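PDB 3VV3: deseasin MCP-01 from Pseudoalteromonas sp., which cleaves peptide bonds as a subtilisin-family serine protease and degrades collagen. Local coordinates for residues A[79-84]-A[153-158]; A[225-228]-A[234-237]; A[35-40]-A[323-328]. All coordinates share one frame; numbering follows the deposited sequence.

Interaction 1 (A[79-84]-A[153-158]); sequences DGNGYI and IDYMVG. With CA (calcium ion), chain C.
Tyr-155, on helix 146-161, pushes the edge of its ring toward the face of Tyr-83. The two rings form an offset edge-to-face (T-shaped) pair. Their centroids lie 5.5 Å apart and their planes stand at 89°. The nearest atoms are Tyr-155 CD1 and Tyr-83 CD2, 3.8 Å apart. Tyr-155 reaches out from the helix because CG lies anti to its backbone N (chi1 171°). CE1 of the same ring meets the side-chain amide of Asn-81, with ND2 3.5 Å from Tyr-155 CE1. Amide and ring planes are turned 54° against each other. A water adds a polar link. It donates to Tyr-155 O at 2.8 Å and weakly accepts from Asn-81 ND2.

Segment 79-84 is built round a calcium ion. Asn-81 OD1 binds the metal at 2.5 Å, so the amide has one end on the calcium and the other turned to the helix. Asp-79 OD1 and the backbone Tyr-83 O each bind the calcium at 2.4 Å. Glu-70, Asp-77 and Asp-86 complete the site. Tyr-155 OH hydrogen-bonds Asp-86 OD2, while OD1 of that aspartate binds the metal, so Tyr-155 sits in the second shell of the site and probably steadies this ligand. A leucine here would probably leave Asp-86 OD2 without this hydroxyl partner and the face of Tyr-83 without its aromatic edge.

Segment 79-84 lies in the loop between strands 45-50 and 89-91. The alternate spacing of Asp-77, Asp-79, Asn-81 and Tyr-83 O resembles the first half of an EF-hand calcium loop. Glu-70 and Asp-86 add to it from either side in sequence. The loop docks by its tyrosine and asparagine on a helix of the subtilisin alpha/beta fold.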
loop_
_atom_site.group_PDB
_atom_site.type_symbol
_atom_site.label_atom_id
_atom_site.label_comp_id
_atom_site.label_asym_id
_atom_site.label_seq_id
_atom_site.Cartn_x
_atom_site.Cartn_y
_atom_site.Cartn_z
ATOM N N ASP A 79 -4.308 -30.795 18.559
ATOM C CA ASP A 79 -4.359 -30.000 19.781
ATOM C C ASP A 79 -5.753 -29.468 20.100
ATOM O O ASP A 79 -5.948 -28.807 21.117
ATOM C CB ASP A 79 -3.299 -28.879 19.792
ATOM C CG ASP A 79 -3.404 -27.939 18.605
ATOM O OD1 ASP A 79 -3.975 -28.344 17.583
ATOM O OD2 ASP A 79 -2.896 -26.798 18.689
ATOM N N GLY A 80 -6.721 -29.779 19.244
ATOM C CA GLY A 80 -8.098 -29.405 19.493
ATOM C C GLY A 80 -8.321 -27.908 19.589
ATOM O O GLY A 80 -9.088 -27.436 20.427
ATOM N N ASN A 81 -7.645 -27.144 18.741
ATOM C CA ASN A 81 -7.841 -25.700 18.773
ATOM C C ASN A 81 -8.736 -25.192 17.650
ATOM O O ASN A 81 -8.894 -23.979 17.465
ATOM C CB ASN A 81 -6.508 -24.939 18.830
ATOM C CG ASN A 81 -5.722 -25.018 17.534
ATOM O OD1 ASN A 81 -6.029 -25.814 16.642
ATOM N ND2 ASN A 81 -4.696 -24.178 17.426
ATOM N N GLY A 82 -9.334 -26.120 16.909
ATOM C CA GLY A 82 -10.345 -25.756 15.928
ATOM C C GLY A 82 -9.831 -25.709 14.502
ATOM O O GLY A 82 -10.610 -25.543 13.565
ATOM N N TYR A 83 -8.518 -25.846 14.340
ATOM C CA TYR A 83 -7.900 -25.803 13.018
ATOM C C TYR A 83 -7.061 -27.041 12.774
ATOM O O TYR A 83 -6.276 -27.453 13.617
ATOM C CB TYR A 83 -7.049 -24.528 12.858
ATOM C CG TYR A 83 -7.901 -23.292 13.010
ATOM C CD1 TYR A 83 -8.571 -22.754 11.920
ATOM C CD2 TYR A 83 -8.078 -22.694 14.250
ATOM C CE1 TYR A 83 -9.379 -21.644 12.061
ATOM C CE2 TYR A 83 -8.893 -21.571 14.401
ATOM C CZ TYR A 83 -9.532 -21.056 13.297
ATOM O OH TYR A 83 -10.342 -19.945 13.412
ATOM N N ILE A 84 -7.234 -27.647 11.613
ATOM C CA ILE A 84 -6.493 -28.856 11.290
ATOM C C ILE A 84 -5.095 -28.562 10.750
ATOM O O ILE A 84 -4.926 -27.759 9.833
ATOM C CB ILE A 84 -7.250 -29.682 10.247
ATOM C CG1 ILE A 84 -8.553 -30.216 10.851
ATOM C CG2 ILE A 84 -6.355 -30.805 9.704
ATOM C CD1 ILE A 84 -9.524 -30.775 9.808
ATOM N N ILE A 153 -7.340 -12.948 16.090
ATOM C CA ILE A 153 -7.044 -12.571 17.470
ATOM C C ILE A 153 -7.422 -13.694 18.438
ATOM O O ILE A 153 -6.627 -14.074 19.293
ATOM C CB ILE A 153 -7.722 -11.240 17.858
ATOM C CG1 ILE A 153 -7.217 -10.121 16.942
ATOM C CG2 ILE A 153 -7.457 -10.912 19.333
ATOM C CD1 ILE A 153 -8.075 -8.868 16.947
ATOM N N ASP A 154 -8.620 -14.245 18.273
ATOM C CA ASP A 154 -9.053 -15.368 19.100
ATOM C C ASP A 154 -8.082 -16.551 18.992
ATOM O O ASP A 154 -7.784 -17.215 19.990
ATOM C CB ASP A 154 -10.460 -15.824 18.698
ATOM C CG ASP A 154 -11.545 -14.821 19.077
ATOM O OD1 ASP A 154 -11.255 -13.815 19.761
ATOM O OD2 ASP A 154 -12.710 -15.055 18.682
ATOM N N TYR A 155 -7.605 -16.825 17.780
ATOM C CA TYR A 155 -6.670 -17.938 17.569
ATOM C C TYR A 155 -5.383 -17.719 18.348
ATOM O O TYR A 155 -4.892 -18.621 19.032
ATOM C CB TYR A 155 -6.347 -18.095 16.078
ATOM C CG TYR A 155 -5.229 -19.067 15.748
ATOM C CD1 TYR A 155 -5.456 -20.442 15.740
ATOM C CD2 TYR A 155 -3.960 -18.611 15.390
ATOM C CE1 TYR A 155 -4.440 -21.341 15.425
ATOM C CE2 TYR A 155 -2.935 -19.510 15.065
ATOM C CZ TYR A 155 -3.189 -20.869 15.085
ATOM O OH TYR A 155 -2.194 -21.762 14.759
ATOM N N MET A 156 -4.841 -16.512 18.239
ATOM C CA MET A 156 -3.603 -16.164 18.929
ATOM C C MET A 156 -3.784 -16.217 20.444
ATOM O O MET A 156 -2.902 -16.695 21.170
ATOM C CB MET A 156 -3.134 -14.762 18.494
ATOM C CG MET A 156 -2.826 -14.648 16.996
ATOM S SD MET A 156 -1.298 -15.501 16.535
ATOM C CE MET A 156 -1.245 -15.131 14.780
ATOM N N VAL A 157 -4.913 -15.708 20.927
ATOM C CA VAL A 157 -5.196 -15.748 22.363
ATOM C C VAL A 157 -5.317 -17.197 22.822
ATOM O O VAL A 157 -4.831 -17.554 23.893
ATOM C CB VAL A 157 -6.464 -14.968 22.715
ATOM C CG1 VAL A 157 -6.836 -15.181 24.184
ATOM C CG2 VAL A 157 -6.257 -13.477 22.400
ATOM N N GLY A 158 -5.938 -18.030 21.993
ATOM C CA GLY A 158 -6.006 -19.461 22.259
ATOM C C GLY A 158 -4.625 -20.080 22.446
ATOM O O GLY A 158 -4.396 -20.853 23.380
HETATM CA CA CA C . -4.836 -27.696 15.459
HETATM O O HOH W 1 -5.506 -21.380 19.072
#

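Interaction 2 (A[225-228]-A[234-237]); sequences IAST and MSSF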
loop_
_atom_site.group_PDB
_atom_site.type_symbol
_atom_site.label_atom_id
_atom_site.label_comp_id
_atom_site.label_asym_id
_atom_site.label_seq_id
_atom_site.Cartn_x
_atom_site.Cartn_y
_atom_site.Cartn_z
ATOM N N ILE A 225 1.095 3.104 16.427
ATOM C CA ILE A 225 2.406 3.526 15.934
ATOM C C ILE A 225 2.348 4.427 14.696
ATOM O O ILE A 225 1.761 4.059 13.681
ATOM C CB ILE A 225 3.277 2.287 15.634
ATOM C CG1 ILE A 225 3.388 1.404 16.890
ATOM C CG2 ILE A 225 4.642 2.702 15.108
ATOM C CD1 ILE A 225 3.864 2.153 18.120
ATOM N N ALA A 226 2.958 5.609 14.796
ATOM C CA ALA A 226 3.145 6.488 13.642
ATOM C C ALA A 226 4.463 6.137 12.974
ATOM O O ALA A 226 5.328 5.488 13.582
ATOM C CB ALA A 226 3.135 7.963 14.077
ATOM N N SER A 227 4.633 6.589 11.734
ATOM C CA SER A 227 5.829 6.287 10.962
ATOM C C SER A 227 6.811 7.460 10.937
ATOM O O SER A 227 6.408 8.618 10.845
ATOM C CB SER A 227 5.443 5.915 9.525
ATOM O OG SER A 227 6.599 5.737 8.722
ATOM N N THR A 228 8.100 7.138 11.009
ATOM C CA THR A 228 9.171 8.127 10.865
ATOM C C THR A 228 10.074 7.777 9.688
ATOM O O THR A 228 10.059 6.643 9.185
ATOM C CB THR A 228 10.021 8.234 12.155
ATOM O OG1 THR A 228 10.649 6.971 12.435
ATOM C CG2 THR A 228 9.149 8.629 13.334
ATOM N N MET A 234 8.543 12.966 11.120
ATOM C CA MET A 234 7.382 12.100 10.969
ATOM C C MET A 234 7.171 11.941 9.467
ATOM O O MET A 234 7.203 12.921 8.714
ATOM C CB MET A 234 6.140 12.689 11.638
ATOM C CG MET A 234 4.903 11.812 11.469
ATOM S SD MET A 234 3.508 12.322 12.496
ATOM C CE MET A 234 2.981 13.808 11.647
ATOM N N SER A 235 7.002 10.702 9.020
ATOM C CA SER A 235 6.834 10.427 7.601
ATOM C C SER A 235 5.699 11.283 7.076
ATOM O O SER A 235 4.693 11.433 7.744
ATOM C CB SER A 235 6.506 8.946 7.396
ATOM O OG SER A 235 7.524 8.136 7.950
ATOM N N SER A 236 5.855 11.845 5.883
ATOM C CA SER A 236 4.831 12.763 5.381
ATOM C C SER A 236 3.436 12.142 5.299
ATOM O O SER A 236 2.445 12.842 5.484
ATOM C CB SER A 236 5.233 13.379 4.038
ATOM O OG SER A 236 5.671 12.382 3.140
ATOM N N PHE A 237 3.372 10.837 5.033
ATOM C CA PHE A 237 2.098 10.126 4.942
ATOM C C PHE A 237 1.482 9.747 6.287
ATOM O O PHE A 237 0.313 9.382 6.346
ATOM C CB PHE A 237 2.249 8.855 4.090
ATOM C CG PHE A 237 3.331 7.923 4.579
ATOM C CD1 PHE A 237 3.113 7.110 5.678
ATOM C CD2 PHE A 237 4.559 7.863 3.934
ATOM C CE1 PHE A 237 4.103 6.256 6.145
ATOM C CE2 PHE A 237 5.571 6.997 4.389
ATOM C CZ PHE A 237 5.338 6.195 5.499
#
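Ser-227 and Ser-235 are joined twice, once through backbone atoms and once through their hydroxyls. In the backbone bond Ser-235 N donates to Ser-227 O at 2.8 Å, with an N-H...O angle of 162°. Next to this bond Thr-228 and Met-234 make a single beta bridge, with their CA atoms 4.4 Å apart.

The hydroxyl bond runs between Ser-227 OG and Ser-235 OG at 2.7 Å. Either could be the donor. Ser-235 OG lies anti to its own carbonyl carbon (chi1 -57°), which turns it toward the strand. It also hydrogen-bonds Ser-252 OG, so this buried hydroxyl has two serine partners.

Strand 222-228 belongs to the parallel sheet of the subtilisin fold. The chain turns back just past its end and lies against it before entering strand 247-250, the next strand of that sheet.

Phe-237 and Met-234 add van der Waals contacts. Phe-237 brings the end of its ring to Ser-227, with CZ 3.5 Å from Ser-227 OG and CE1 3.7 Å from Ser-227 CB. Within its own segment, Ser-235 CB lies over one face of this ring, toward the rim. Met-234 CG rests 3.6 Å from Ser-227 O. Beyond them, Ser-236 OG hydrogen-bonds Gly-144 N of the second subunit, and Phe-237 packs on Gly-142 of that subunit.

Interaction 3 (A[35-40]-A[323-328]); sequences WSISTG and QALIDA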
loop_
_atom_site.group_PDB
_atom_site.type_symbol
_atom_site.label_atom_id
_atom_site.label_comp_id
_atom_site.label_asym_id
_atom_site.label_seq_id
_atom_site.Cartn_x
_atom_site.Cartn_y
_atom_site.Cartn_z
ATOM N N TRP A 35 21.745 -5.308 20.097
ATOM C CA TRP A 35 22.144 -6.691 19.866
ATOM C C TRP A 35 23.330 -7.130 20.721
ATOM O O TRP A 35 23.619 -8.315 20.811
ATOM C CB TRP A 35 22.422 -6.943 18.383
ATOM C CG TRP A 35 21.182 -6.848 17.540
ATOM C CD1 TRP A 35 19.893 -7.064 17.950
ATOM C CD2 TRP A 35 21.111 -6.525 16.146
ATOM N NE1 TRP A 35 19.027 -6.887 16.894
ATOM C CE2 TRP A 35 19.749 -6.556 15.778
ATOM C CE3 TRP A 35 22.068 -6.200 15.173
ATOM C CZ2 TRP A 35 19.321 -6.291 14.481
ATOM C CZ3 TRP A 35 21.643 -5.938 13.889
ATOM C CH2 TRP A 35 20.274 -5.982 13.551
ATOM N N SER A 36 24.010 -6.184 21.353
ATOM C CA SER A 36 25.086 -6.544 22.275
ATOM C C SER A 36 24.495 -7.127 23.558
ATOM O O SER A 36 25.170 -7.841 24.302
ATOM C CB SER A 36 25.975 -5.331 22.582
ATOM O OG SER A 36 25.291 -4.372 23.368
ATOM N N ILE A 37 23.222 -6.827 23.800
ATOM C CA ILE A 37 22.503 -7.325 24.967
ATOM C C ILE A 37 21.721 -8.588 24.618
ATOM O O ILE A 37 21.787 -9.585 25.331
ATOM C CB ILE A 37 21.532 -6.260 25.516
ATOM C CG1 ILE A 37 22.297 -4.995 25.931
ATOM C CG2 ILE A 37 20.699 -6.812 26.678
ATOM C CD1 ILE A 37 21.395 -3.808 26.253
ATOM N N SER A 38 20.978 -8.537 23.514
ATOM C CA SER A 38 20.203 -9.682 23.064
ATOM C C SER A 38 19.947 -9.601 21.567
ATOM O O SER A 38 19.710 -8.514 21.035
ATOM C CB SER A 38 18.860 -9.744 23.793
ATOM O OG SER A 38 18.142 -10.914 23.427
ATOM N N THR A 39 19.999 -10.751 20.903
ATOM C CA THR A 39 19.565 -10.861 19.514
ATOM C C THR A 39 18.267 -11.663 19.408
ATOM O O THR A 39 17.829 -12.015 18.314
ATOM C CB THR A 39 20.652 -11.458 18.594
ATOM O OG1 THR A 39 21.199 -12.648 19.180
ATOM C CG2 THR A 39 21.767 -10.442 18.374
ATOM N N GLY A 40 17.659 -11.950 20.557
ATOM C CA GLY A 40 16.323 -12.525 20.590
ATOM C C GLY A 40 16.303 -14.014 20.865
ATOM O O GLY A 40 17.338 -14.677 20.846
ATOM N N GLN A 323 17.825 1.353 24.088
ATOM C CA GLN A 323 17.411 1.920 25.369
ATOM C C GLN A 323 16.303 1.089 26.018
ATOM O O GLN A 323 16.218 1.001 27.240
ATOM C CB GLN A 323 16.973 3.379 25.227
ATOM C CG GLN A 323 16.873 4.110 26.569
ATOM C CD GLN A 323 18.233 4.269 27.253
ATOM O OE1 GLN A 323 19.202 4.708 26.633
ATOM N NE2 GLN A 323 18.306 3.908 28.533
ATOM N N ALA A 324 15.454 0.478 25.200
ATOM C CA ALA A 324 14.392 -0.358 25.733
ATOM C C ALA A 324 14.990 -1.541 26.493
ATOM O O ALA A 324 14.546 -1.863 27.594
ATOM C CB ALA A 324 13.487 -0.856 24.606
ATOM N N LEU A 325 15.986 -2.190 25.892
ATOM C CA LEU A 325 16.647 -3.335 26.524
ATOM C C LEU A 325 17.366 -2.908 27.795
ATOM O O LEU A 325 17.327 -3.609 28.808
ATOM C CB LEU A 325 17.647 -3.997 25.573
ATOM C CG LEU A 325 17.131 -5.099 24.648
ATOM C CD1 LEU A 325 15.827 -4.734 23.978
ATOM C CD2 LEU A 325 18.179 -5.508 23.631
ATOM N N ILE A 326 18.045 -1.769 27.730
ATOM C CA ILE A 326 18.723 -1.232 28.911
ATOM C C ILE A 326 17.721 -0.957 30.036
ATOM O O ILE A 326 17.922 -1.361 31.190
ATOM C CB ILE A 326 19.480 0.065 28.573
ATOM C CG1 ILE A 326 20.622 -0.225 27.601
ATOM C CG2 ILE A 326 19.984 0.744 29.841
ATOM C CD1 ILE A 326 21.324 1.028 27.104
ATOM N N ASP A 327 16.632 -0.276 29.699
ATOM C CA ASP A 327 15.626 0.067 30.695
ATOM C C ASP A 327 14.884 -1.156 31.233
ATOM O O ASP A 327 14.289 -1.095 32.307
ATOM C CB ASP A 327 14.634 1.088 30.135
ATOM C CG ASP A 327 15.266 2.454 29.905
ATOM O OD1 ASP A 327 16.452 2.646 30.257
ATOM O OD2 ASP A 327 14.566 3.342 29.376
ATOM N N ALA A 328 14.933 -2.262 30.495
ATOM C CA ALA A 328 14.219 -3.482 30.875
ATOM C C ALA A 328 14.965 -4.320 31.918
ATOM O O ALA A 328 14.454 -5.341 32.380
ATOM C CB ALA A 328 13.918 -4.323 29.655
#
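The side chains of Ile-37 and Leu-325 run side by side but point opposite ways. Each therefore touches the other near its base with the end of its own side chain. Ile-37 CD1 reaches Leu-325 CB at 3.8 Å, and Leu-325 CD2 comes back to Ile-37 CB at 3.9 Å. The long branch of Ile-37 is extended (chi2 170°), which carries CD1 to the helix surface. There it also meets Ile-326, whose side chain stands roughly perpendicular to that of Ile-37. Ile-37 CD1 and Ile-326 CG1 lie 3.9 Å apart.

Leu-325 CD2 extends the contact to the backbone of Ser-38, 4.1 Å from Ser-38 N. Ser-38 OG is engaged in other bonds. It accepts from Gly-40 N at 3.1 Å, which forms an ST turn, and it hydrogen-bonds Ser-285 OG. Leu-325 also packs on Leu-282 and Val-283 of helix 269-284, so the buried leucine lies between that helix and the loop 35-40.

The side chains that meet here are almost entirely aliphatic. The contact rests on shape and on shielding carbon surface, chiefly round Leu-325. Ile-37 and Ile-326 stay at a solvent-facing edge. No directional polar bond joins the two segments.

Overall arrangement
Interaction 3 joins loop 35-40 near the N-terminus to helix 321-327 near the C-terminus. The other two are nested within the chain it closes, interaction 1 first and interaction 2 later. Interactions 1 and 2 lie on opposite sides of the chain's centre, with centres 34 Å apart. Interaction 3 is centred 31 Å from interaction 1 and 24 Å from interaction 2, and none touches another. The parallel sheet links the first two: interaction 1 packs near its outermost strand 89-91, and interaction 2 sits on strand 222-228, next to the other outermost strand. Helix 269-284 touches the segments of both interactions 2 and 3. Interactions 1 and 2 thus set loops near opposite margins of one sheet, while interaction 3 brings the two terminal regions together.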